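Lytic polysaccharide monooxygenase ([Kitasatospora] papulosa, PDB 6NDQ) probably cleaves the glycosidic bonds of polysaccharides such as cellulose oxidatively, as copper-dependent lytic polysaccharide monooxygenases do. Local coordinates at residues V5-R10 and F98-Y103; Y103-H108 and P145-E150; Y112-V117 and Y165-A170. All coordinates share one frame; numbering follows the deposited sequence.

Contact 1 (V5-R10 and F98-Y103)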
loop_
_atom_site.group_PDB
_atom_site.type_symbol
_atom_site.label_atom_id
_atom_site.label_comp_id
_atom_site.label_asym_id
_atom_site.label_seq_id
_atom_site.Cartn_x
_atom_site.Cartn_y
_atom_site.Cartn_z
ATOM N N VAL A 5 4.017 -6.267 -3.342
ATOM C CA VAL A 5 4.680 -7.249 -2.484
ATOM C C VAL A 5 6.075 -6.786 -2.105
ATOM O O VAL A 5 6.659 -7.315 -1.140
ATOM C CB VAL A 5 4.750 -8.633 -3.160
ATOM C CG1 VAL A 5 3.339 -9.104 -3.508
ATOM C CG2 VAL A 5 5.625 -8.557 -4.420
ATOM N N ASP A 6 6.609 -5.812 -2.796
ATOM C CA ASP A 6 7.920 -5.269 -2.478
ATOM C C ASP A 6 7.972 -3.823 -2.952
ATOM O O ASP A 6 7.944 -3.578 -4.163
ATOM C CB ASP A 6 9.005 -6.114 -3.144
ATOM C CG ASP A 6 10.372 -5.855 -2.564
ATOM O OD1 ASP A 6 10.443 -5.275 -1.458
ATOM O OD2 ASP A 6 11.370 -6.238 -3.216
ATOM N N PRO A 7 8.036 -2.832 -2.047
ATOM C CA PRO A 7 7.976 -2.953 -0.580
ATOM C C PRO A 7 6.581 -3.391 -0.175
ATOM O O PRO A 7 5.636 -2.743 -0.619
ATOM C CB PRO A 7 8.282 -1.535 -0.096
ATOM C CG PRO A 7 7.868 -0.636 -1.246
ATOM C CD PRO A 7 8.190 -1.430 -2.478
ATOM N N ALA A 8 6.459 -4.470 0.600
ATOM C CA ALA A 8 5.170 -5.111 0.844
ATOM C C ALA A 8 4.154 -4.096 1.342
ATOM O O ALA A 8 4.484 -3.195 2.120
ATOM C CB ALA A 8 5.334 -6.231 1.879
ATOM N N SER A 9 2.916 -4.197 0.839
ATOM C CA SER A 9 1.876 -3.333 1.361
ATOM C C SER A 9 1.539 -3.695 2.814
ATOM O O SER A 9 2.041 -4.687 3.384
ATOM C CB SER A 9 0.645 -3.414 0.453
ATOM O OG SER A 9 0.183 -4.749 0.368
ATOM N N ARG A 10 0.735 -2.839 3.457
ATOM C CA ARG A 10 0.404 -3.074 4.871
ATOM C C ARG A 10 -0.282 -4.418 5.060
ATOM O O ARG A 10 0.110 -5.213 5.917
ATOM C CB ARG A 10 -0.483 -1.954 5.424
ATOM C CG ARG A 10 0.172 -0.579 5.373
ATOM C CD ARG A 10 -0.601 0.513 6.129
ATOM N NE ARG A 10 0.298 1.639 6.437
ATOM C CZ ARG A 10 -0.092 2.800 6.952
ATOM N NH1 ARG A 10 -1.384 3.041 7.190
ATOM N NH2 ARG A 10 0.800 3.754 7.187
ATOM N N PHE A 98 14.312 3.047 -6.188
ATOM C CA PHE A 98 13.740 1.777 -5.763
ATOM C C PHE A 98 12.721 1.328 -6.794
ATOM O O PHE A 98 12.330 2.089 -7.676
ATOM C CB PHE A 98 13.122 1.876 -4.357
ATOM C CG PHE A 98 11.943 2.827 -4.252
ATOM C CD1 PHE A 98 12.133 4.196 -4.151
ATOM C CD2 PHE A 98 10.653 2.331 -4.190
ATOM C CE1 PHE A 98 11.040 5.063 -4.028
ATOM C CE2 PHE A 98 9.568 3.181 -4.060
ATOM C CZ PHE A 98 9.754 4.540 -3.979
ATOM N N THR A 99 12.333 0.061 -6.701
ATOM C CA THR A 99 11.386 -0.544 -7.624
ATOM C C THR A 99 10.156 -0.992 -6.850
ATOM O O THR A 99 10.270 -1.627 -5.800
ATOM C CB THR A 99 12.021 -1.731 -8.373
ATOM O OG1 THR A 99 12.795 -1.238 -9.470
ATOM C CG2 THR A 99 10.961 -2.681 -8.900
ATOM N N VAL A 100 8.980 -0.669 -7.369
ATOM C CA VAL A 100 7.745 -1.163 -6.781
ATOM C C VAL A 100 7.327 -2.384 -7.581
ATOM O O VAL A 100 7.178 -2.309 -8.808
ATOM C CB VAL A 100 6.647 -0.092 -6.786
ATOM C CG1 VAL A 100 5.338 -0.711 -6.366
ATOM C CG2 VAL A 100 7.012 1.068 -5.858
ATOM N N LYS A 101 7.143 -3.499 -6.893
ATOM C CA LYS A 101 6.892 -4.792 -7.516
ATOM C C LYS A 101 5.496 -5.237 -7.118
ATOM O O LYS A 101 5.206 -5.374 -5.920
ATOM C CB LYS A 101 7.939 -5.820 -7.071
ATOM C CG LYS A 101 7.892 -7.123 -7.835
ATOM C CD LYS A 101 9.002 -8.045 -7.340
ATOM C CE LYS A 101 8.548 -9.473 -7.333
ATOM N NZ LYS A 101 9.270 -10.256 -8.356
ATOM N N LEU A 102 4.619 -5.419 -8.111
ATOM C CA LEU A 102 3.288 -5.947 -7.864
ATOM C C LEU A 102 3.238 -7.424 -8.255
ATOM O O LEU A 102 4.040 -7.908 -9.069
ATOM C CB LEU A 102 2.210 -5.145 -8.608
ATOM C CG LEU A 102 2.054 -3.716 -8.068
ATOM C CD1 LEU A 102 2.905 -2.758 -8.884
ATOM C CD2 LEU A 102 0.580 -3.213 -7.971
ATOM N N TYR A 103 2.334 -8.150 -7.600
ATOM C CA TYR A 103 1.986 -9.512 -7.966
ATOM C C TYR A 103 0.511 -9.555 -8.348
ATOM O O TYR A 103 -0.344 -9.084 -7.590
ATOM C CB TYR A 103 2.283 -10.490 -6.825
ATOM C CG TYR A 103 1.891 -11.889 -7.192
ATOM C CD1 TYR A 103 2.565 -12.569 -8.198
ATOM C CD2 TYR A 103 0.833 -12.521 -6.564
ATOM C CE1 TYR A 103 2.210 -13.846 -8.553
ATOM C CE2 TYR A 103 0.470 -13.804 -6.917
ATOM C CZ TYR A 103 1.164 -14.462 -7.913
ATOM O OH TYR A 103 0.815 -15.747 -8.278
#

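Contact 2 (Y103-H108 and P145-E150)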
loop_
_atom_site.group_PDB
_atom_site.type_symbol
_atom_site.label_atom_id
_atom_site.label_comp_id
_atom_site.label_asym_id
_atom_site.label_seq_id
_atom_site.Cartn_x
_atom_site.Cartn_y
_atom_site.Cartn_z
ATOM N N TYR A 103 2.334 -8.150 -7.600
ATOM C CA TYR A 103 1.986 -9.512 -7.966
ATOM C C TYR A 103 0.511 -9.555 -8.348
ATOM O O TYR A 103 -0.344 -9.084 -7.590
ATOM C CB TYR A 103 2.283 -10.490 -6.825
ATOM C CG TYR A 103 1.891 -11.889 -7.192
ATOM C CD1 TYR A 103 2.565 -12.569 -8.198
ATOM C CD2 TYR A 103 0.833 -12.521 -6.564
ATOM C CE1 TYR A 103 2.210 -13.846 -8.553
ATOM C CE2 TYR A 103 0.470 -13.804 -6.917
ATOM C CZ TYR A 103 1.164 -14.462 -7.913
ATOM O OH TYR A 103 0.815 -15.747 -8.278
ATOM N N ASP A 104 0.219 -10.121 -9.526
ATOM C CA ASP A 104 -1.118 -10.146 -10.119
ATOM C C ASP A 104 -1.374 -11.557 -10.626
ATOM O O ASP A 104 -1.075 -11.859 -11.786
ATOM C CB ASP A 104 -1.218 -9.129 -11.229
ATOM C CG ASP A 104 -2.528 -9.225 -11.996
ATOM O OD1 ASP A 104 -3.465 -9.912 -11.523
ATOM O OD2 ASP A 104 -2.621 -8.588 -13.059
ATOM N N GLN A 105 -1.948 -12.404 -9.770
ATOM C CA GLN A 105 -2.136 -13.803 -10.141
ATOM C C GLN A 105 -2.828 -13.932 -11.495
ATOM O O GLN A 105 -2.367 -14.674 -12.371
ATOM C CB GLN A 105 -2.929 -14.534 -9.060
ATOM C CG GLN A 105 -3.067 -16.024 -9.314
ATOM C CD GLN A 105 -4.070 -16.342 -10.408
ATOM O OE1 GLN A 105 -5.105 -15.680 -10.522
ATOM N NE2 GLN A 105 -3.766 -17.352 -11.227
ATOM N N ALA A 106 -3.939 -13.217 -11.681
ATOM C CA ALA A 106 -4.790 -13.393 -12.852
ATOM C C ALA A 106 -4.313 -12.629 -14.087
ATOM O O ALA A 106 -5.007 -12.659 -15.115
ATOM C CB ALA A 106 -6.223 -12.972 -12.518
ATOM N N SER A 107 -3.162 -11.958 -14.019
ATOM C CA SER A 107 -2.615 -11.199 -15.146
ATOM C C SER A 107 -3.678 -10.308 -15.789
ATOM O O SER A 107 -4.077 -10.503 -16.936
ATOM C CB SER A 107 -1.987 -12.131 -16.188
ATOM O OG SER A 107 -1.012 -12.955 -15.599
ATOM N N HIS A 108 -4.128 -9.314 -15.029
ATOM C CA HIS A 108 -5.152 -8.400 -15.525
ATOM C C HIS A 108 -4.582 -7.286 -16.391
ATOM O O HIS A 108 -5.332 -6.642 -17.128
ATOM C CB HIS A 108 -5.920 -7.776 -14.358
ATOM C CG HIS A 108 -6.808 -8.737 -13.629
ATOM N ND1 HIS A 108 -7.815 -9.443 -14.252
ATOM C CD2 HIS A 108 -6.840 -9.103 -12.326
ATOM C CE1 HIS A 108 -8.429 -10.205 -13.364
ATOM N NE2 HIS A 108 -7.855 -10.021 -12.188
ATOM N N PRO A 145 -0.655 -7.571 -19.769
ATOM C CA PRO A 145 -0.907 -8.589 -18.744
ATOM C C PRO A 145 0.334 -9.385 -18.380
ATOM O O PRO A 145 1.079 -9.848 -19.242
ATOM C CB PRO A 145 -1.969 -9.479 -19.401
ATOM C CG PRO A 145 -2.733 -8.544 -20.239
ATOM C CD PRO A 145 -1.742 -7.530 -20.764
ATOM N N SER A 146 0.539 -9.542 -17.082
ATOM C CA SER A 146 1.636 -10.336 -16.554
ATOM C C SER A 146 1.266 -10.741 -15.139
ATOM O O SER A 146 0.283 -10.254 -14.572
ATOM C CB SER A 146 2.945 -9.546 -16.575
ATOM O OG SER A 146 4.028 -10.358 -16.143
ATOM N N GLN A 147 2.082 -11.614 -14.558
ATOM C CA GLN A 147 1.898 -11.941 -13.153
ATOM C C GLN A 147 2.713 -11.061 -12.218
ATOM O O GLN A 147 2.448 -11.059 -11.012
ATOM C CB GLN A 147 2.249 -13.400 -12.903
ATOM C CG GLN A 147 1.170 -14.350 -13.376
ATOM C CD GLN A 147 1.309 -15.699 -12.733
ATOM O OE1 GLN A 147 2.141 -16.506 -13.142
ATOM N NE2 GLN A 147 0.507 -15.952 -11.708
ATOM N N ASN A 148 3.710 -10.345 -12.740
ATOM C CA ASN A 148 4.475 -9.379 -11.962
ATOM C C ASN A 148 4.658 -8.121 -12.790
ATOM O O ASN A 148 4.971 -8.194 -13.986
ATOM C CB ASN A 148 5.827 -9.949 -11.537
ATOM C CG ASN A 148 5.679 -11.079 -10.547
ATOM O OD1 ASN A 148 5.677 -12.246 -10.930
ATOM N ND2 ASN A 148 5.508 -10.737 -9.272
ATOM N N TYR A 149 4.411 -6.982 -12.158
ATOM C CA TYR A 149 4.706 -5.671 -12.706
ATOM C C TYR A 149 5.758 -5.008 -11.833
ATOM O O TYR A 149 5.692 -5.083 -10.602
ATOM C CB TYR A 149 3.454 -4.781 -12.764
ATOM C CG TYR A 149 2.232 -5.495 -13.294
ATOM C CD1 TYR A 149 2.190 -5.959 -14.604
ATOM C CD2 TYR A 149 1.125 -5.720 -12.480
ATOM C CE1 TYR A 149 1.092 -6.612 -15.085
ATOM C CE2 TYR A 149 0.001 -6.376 -12.959
ATOM C CZ TYR A 149 -0.006 -6.818 -14.266
ATOM O OH TYR A 149 -1.100 -7.479 -14.764
ATOM N N GLU A 150 6.714 -4.339 -12.469
ATOM C CA GLU A 150 7.753 -3.605 -11.762
ATOM C C GLU A 150 7.721 -2.157 -12.218
ATOM O O GLU A 150 7.711 -1.885 -13.421
ATOM C CB GLU A 150 9.141 -4.207 -12.012
ATOM C CG GLU A 150 9.424 -5.474 -11.234
ATOM C CD GLU A 150 10.787 -6.054 -11.573
ATOM O OE1 GLU A 150 11.771 -5.279 -11.635
ATOM O OE2 GLU A 150 10.867 -7.281 -11.796
HETATM O O HOH W 1 2.295 -17.635 -9.676
#

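Contact 3 (Y112-V117 and Y165-A170)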
loop_
_atom_site.group_PDB
_atom_site.type_symbol
_atom_site.label_atom_id
_atom_site.label_comp_id
_atom_site.label_asym_id
_atom_site.label_seq_id
_atom_site.Cartn_x
_atom_site.Cartn_y
_atom_site.Cartn_z
ATOM N N TYR A 112 -2.346 1.966 -16.255
ATOM C CA TYR A 112 -1.262 2.809 -15.781
ATOM C C TYR A 112 -1.092 2.539 -14.296
ATOM O O TYR A 112 -1.966 1.958 -13.645
ATOM C CB TYR A 112 -1.545 4.297 -16.018
ATOM C CG TYR A 112 -2.813 4.769 -15.353
ATOM C CD1 TYR A 112 -2.816 5.180 -14.017
ATOM C CD2 TYR A 112 -4.013 4.801 -16.048
ATOM C CE1 TYR A 112 -3.967 5.603 -13.403
ATOM C CE2 TYR A 112 -5.176 5.231 -15.435
ATOM C CZ TYR A 112 -5.144 5.628 -14.112
ATOM O OH TYR A 112 -6.290 6.063 -13.493
ATOM N N PHE A 113 0.052 2.983 -13.777
ATOM C CA PHE A 113 0.331 3.051 -12.353
ATOM C C PHE A 113 0.721 4.471 -11.965
ATOM O O PHE A 113 1.492 5.131 -12.675
ATOM C CB PHE A 113 1.487 2.147 -11.971
ATOM C CG PHE A 113 1.230 0.683 -12.164
ATOM C CD1 PHE A 113 0.632 -0.066 -11.165
ATOM C CD2 PHE A 113 1.644 0.047 -13.313
ATOM C CE1 PHE A 113 0.423 -1.428 -11.319
ATOM C CE2 PHE A 113 1.444 -1.315 -13.484
ATOM C CZ PHE A 113 0.826 -2.059 -12.488
ATOM N N GLN A 114 0.254 4.909 -10.801
ATOM C CA GLN A 114 0.776 6.098 -10.140
ATOM C C GLN A 114 1.448 5.678 -8.844
ATOM O O GLN A 114 0.887 4.882 -8.085
ATOM C CB GLN A 114 -0.337 7.098 -9.866
ATOM C CG GLN A 114 -0.940 7.625 -11.165
ATOM C CD GLN A 114 -2.137 8.522 -10.935
ATOM O OE1 GLN A 114 -2.809 8.431 -9.912
ATOM N NE2 GLN A 114 -2.405 9.401 -11.886
ATOM N N VAL A 115 2.658 6.172 -8.607
ATOM C CA VAL A 115 3.328 5.974 -7.326
ATOM C C VAL A 115 3.517 7.342 -6.693
ATOM O O VAL A 115 4.117 8.238 -7.304
ATOM C CB VAL A 115 4.668 5.246 -7.472
ATOM C CG1 VAL A 115 5.319 5.078 -6.084
ATOM C CG2 VAL A 115 4.450 3.896 -8.130
ATOM N N TYR A 116 2.993 7.503 -5.481
ATOM C CA TYR A 116 3.175 8.688 -4.654
ATOM C C TYR A 116 4.038 8.316 -3.458
ATOM O O TYR A 116 4.072 7.153 -3.047
ATOM C CB TYR A 116 1.838 9.229 -4.136
ATOM C CG TYR A 116 0.844 9.669 -5.181
ATOM C CD1 TYR A 116 0.009 8.751 -5.793
ATOM C CD2 TYR A 116 0.733 11.005 -5.517
ATOM C CE1 TYR A 116 -0.924 9.154 -6.756
ATOM C CE2 TYR A 116 -0.198 11.425 -6.459
ATOM C CZ TYR A 116 -1.011 10.491 -7.078
ATOM O OH TYR A 116 -1.927 10.917 -8.018
ATOM N N VAL A 117 4.716 9.310 -2.879
ATOM C CA VAL A 117 5.372 9.109 -1.592
ATOM C C VAL A 117 5.044 10.277 -0.669
ATOM O O VAL A 117 4.862 11.408 -1.130
ATOM C CB VAL A 117 6.890 8.947 -1.757
ATOM C CG1 VAL A 117 7.545 10.280 -2.118
ATOM C CG2 VAL A 117 7.490 8.391 -0.463
ATOM N N TYR A 165 2.443 5.148 -1.791
ATOM C CA TYR A 165 1.057 4.884 -2.145
ATOM C C TYR A 165 1.062 4.528 -3.621
ATOM O O TYR A 165 1.362 5.385 -4.465
ATOM C CB TYR A 165 0.184 6.108 -1.871
ATOM C CG TYR A 165 -1.313 5.909 -1.846
ATOM C CD1 TYR A 165 -1.900 4.903 -1.089
ATOM C CD2 TYR A 165 -2.150 6.786 -2.539
ATOM C CE1 TYR A 165 -3.286 4.757 -1.052
ATOM C CE2 TYR A 165 -3.528 6.638 -2.504
ATOM C CZ TYR A 165 -4.088 5.622 -1.754
ATOM O OH TYR A 165 -5.453 5.426 -1.656
ATOM N N THR A 166 0.794 3.269 -3.922
ATOM C CA THR A 166 0.744 2.797 -5.301
ATOM C C THR A 166 -0.709 2.660 -5.738
ATOM O O THR A 166 -1.513 2.037 -5.040
ATOM C CB THR A 166 1.470 1.460 -5.462
ATOM O OG1 THR A 166 2.837 1.621 -5.020
ATOM C CG2 THR A 166 1.440 1.015 -6.944
ATOM N N ILE A 167 -1.036 3.261 -6.877
ATOM C CA ILE A 167 -2.375 3.174 -7.458
ATOM C C ILE A 167 -2.278 2.367 -8.745
ATOM O O ILE A 167 -1.551 2.747 -9.678
ATOM C CB ILE A 167 -2.982 4.557 -7.735
ATOM C CG1 ILE A 167 -3.101 5.379 -6.451
ATOM C CG2 ILE A 167 -4.353 4.375 -8.350
ATOM C CD1 ILE A 167 -3.812 6.714 -6.629
ATOM N N TRP A 168 -3.039 1.275 -8.801
ATOM C CA TRP A 168 -3.006 0.307 -9.896
ATOM C C TRP A 168 -4.363 0.345 -10.581
ATOM O O TRP A 168 -5.370 -0.095 -10.007
ATOM C CB TRP A 168 -2.690 -1.096 -9.384
ATOM C CG TRP A 168 -2.905 -2.226 -10.366
ATOM C CD1 TRP A 168 -2.959 -2.143 -11.734
ATOM C CD2 TRP A 168 -3.054 -3.619 -10.049
ATOM N NE1 TRP A 168 -3.161 -3.391 -12.276
ATOM C CE2 TRP A 168 -3.221 -4.312 -11.264
ATOM C CE3 TRP A 168 -3.087 -4.341 -8.853
ATOM C CZ2 TRP A 168 -3.400 -5.692 -11.319
ATOM C CZ3 TRP A 168 -3.269 -5.714 -8.910
ATOM C CH2 TRP A 168 -3.412 -6.376 -10.132
ATOM N N GLN A 169 -4.382 0.861 -11.807
ATOM C CA GLN A 169 -5.589 0.855 -12.626
ATOM C C GLN A 169 -5.571 -0.400 -13.494
ATOM O O GLN A 169 -4.798 -0.486 -14.460
ATOM C CB GLN A 169 -5.670 2.118 -13.478
ATOM C CG GLN A 169 -6.900 2.182 -14.358
ATOM C CD GLN A 169 -8.182 2.204 -13.554
ATOM O OE1 GLN A 169 -8.290 2.919 -12.554
ATOM N NE2 GLN A 169 -9.164 1.422 -13.987
ATOM N N ALA A 170 -6.419 -1.367 -13.157
ATOM C CA ALA A 170 -6.404 -2.643 -13.859
ATOM C C ALA A 170 -6.964 -2.477 -15.267
ATOM O O ALA A 170 -7.736 -1.554 -15.549
ATOM C CB ALA A 170 -7.202 -3.695 -13.093
#

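Contact 1 (V5-R10 and F98-Y103)
Val5 and Asp6 both face Lys101 across an antiparallel pairing, the mark of a classic beta bulge: Lys101 O accepts from Val5 N at 3.0 Å and only weakly from Asp6 N, at 3.5 Å. The pairing is completed by Lys101 N, which donates to Asp6 O over 2.8 Å with an N-H...O angle of 157°. Val100 CA adds a C-H...O contact to the same Asp6 O. Among the side chains, Val5 touches with both branches. Its CG1 branch, anti to the carbonyl carbon (chi1 -58°), meets Tyr103 CB at 3.7 Å, while CG2 lies 3.5 Å from Lys101 O. The bulge sits at the end of strand 2-6, an outermost strand of the three-stranded antiparallel sheet in which strand 97-104 is central; this sheet belongs to the immunoglobulin-like beta-sandwich of the family. Asp6 and Lys101 put their side chains on one face of it, CB to CB 4.1 Å, yet the charged ends diverge, with Asp6 OD2 6.9 Å from Lys101 NZ. Past the bulge a cis peptide bond precedes Pro7, whose ring CD lies 3.9 Å from Thr99 O and whose carbonyl oxygen is bonded by the hydroxyl of Ser181.

Contact 2 (Y103-H108 and P145-E150)
Asp104 and Tyr149 join the two segments through a short hydrogen bond, Tyr149 OH to Asp104 OD2 at 2.5 Å. The aspartate can be followed outward from its backbone. Its CB lies 3.5 Å from Tyr149 CE2; CG, turned anti to the backbone N (chi1 173°), carries the carboxylate past the phenol end of the tyrosine, the two planes 47° apart. The tip is gripped twice: Tyr149 OH arrives on the anti lone pair of Asp104 OD2, which lies near the plane of the tyrosine ring, while His108 N donates to Asp104 OD2 from the syn side over 2.6 Å. Together the two bonds fix the rotation of the carboxylate. The second bond spans the type I turn from Asp104 to Ser107, which Ser107 N closes by bonding to Asp104 O.

At the start of the turn, Asp104 N reaches Gln147 O at 2.8 Å, nearly straight at the hydrogen (170°) but well above the carbonyl plane. Gln147 and Tyr103 run side by side, pointing the same way; a water bonded to Tyr103 OH at 2.8 Å also accepts a weak bond from Gln147 NE2. That amide nitrogen donates weakly to Gln105 O as well, and Asn148 ND2 lies at the edge of the Tyr103 ring, 3.6 Å from CD1.

Tyr103 and Asn148 form a non-hydrogen-bonded antiparallel pair where strands 97-104 and 148-154 meet at the sheet's end. Beyond it the turn carries His108 to the rings of His1 and His172, consistent with the histidine brace that holds copper in this family, and the Tyr149 hydroxyl also accepts from Gly109 N, just ahead of strand 110-118.

Contact 3 (Y112-V117 and Y165-A170)
Tyr112 and Gln169 make a bump-on-face fit between these antiparallel strands, whose axes approach to 4.7 Å. Gln169 CB stands over one face of the tyrosine ring, 3.7 Å from its centroid and 16° off the normal, a CH-pi contact. Tyr112 CG lies between its backbone N and carbonyl carbon (chi1 58°), which brings one ring face under Gln169 CB; the bend of the glutamine at chi2 then brings OE1 to Thr176 and NE2 to Asp174.

On the same face, Ile167 CD1 fits between two groups of the other strand, 3.8 Å from Tyr116 CE1 and 3.8 Å from Gln114 OE1. Tyr116 OH donates to Gln114 OE1 over 3.2 Å, from well above the amide plane, tying the two flanks of the hollow together. Tyr116 CB and Tyr165 CB abut farther along, and the Tyr165 hydroxyl bonds Leu69 O.

The reverse face carries Phe113, Val115, Thr166 and Trp168. Phe113 CE1 presses to 3.5 Å from Trp168 CD1; the planes are 28° apart and slid, so the rings barely overlap. Trp168 also stacks on Tyr177, Phe113 meets Tyr143 edge-to-face, and Leu102 packs on both Phe113 and Trp168.

Beneath these side chains the backbone ladder is firm at the pairs Gln114-Ile167 and Tyr116-Tyr165, with Ile167 N to Gln114 O at 2.8 Å and nearly straight at the hydrogen. The two strands, their Phe113 face packed against strand 97-104 of the other sheet, contribute to the core between the two sheets, as in the immunoglobulin-like beta-sandwich of lytic polysaccharide monooxygenases.

Overall arrangement
From the N terminus, contact 1 comes first, strand 2-6 pairing with strand 97-104 and closing a loop of 87 residues, 33 of them helical. Strand 97-104 then serves contact 2 through the shared Tyr103, so both lie in the three-stranded sheet; Leu102 N reaches Tyr149 O at 2.7 Å between them. Contact 1 is complete before either other contact opens. Contacts 2 and 3 cross: 112-117 falls inside the loop of contact 2, and 165-170 follows after it closes. Contact 3 pairs two strands of the second sheet. The two sheets meet where Leu102 CD1 lies 3.7 Å from Phe113 CE1 and Tyr149 CD2 lies 3.7 Å from Phe113 CZ.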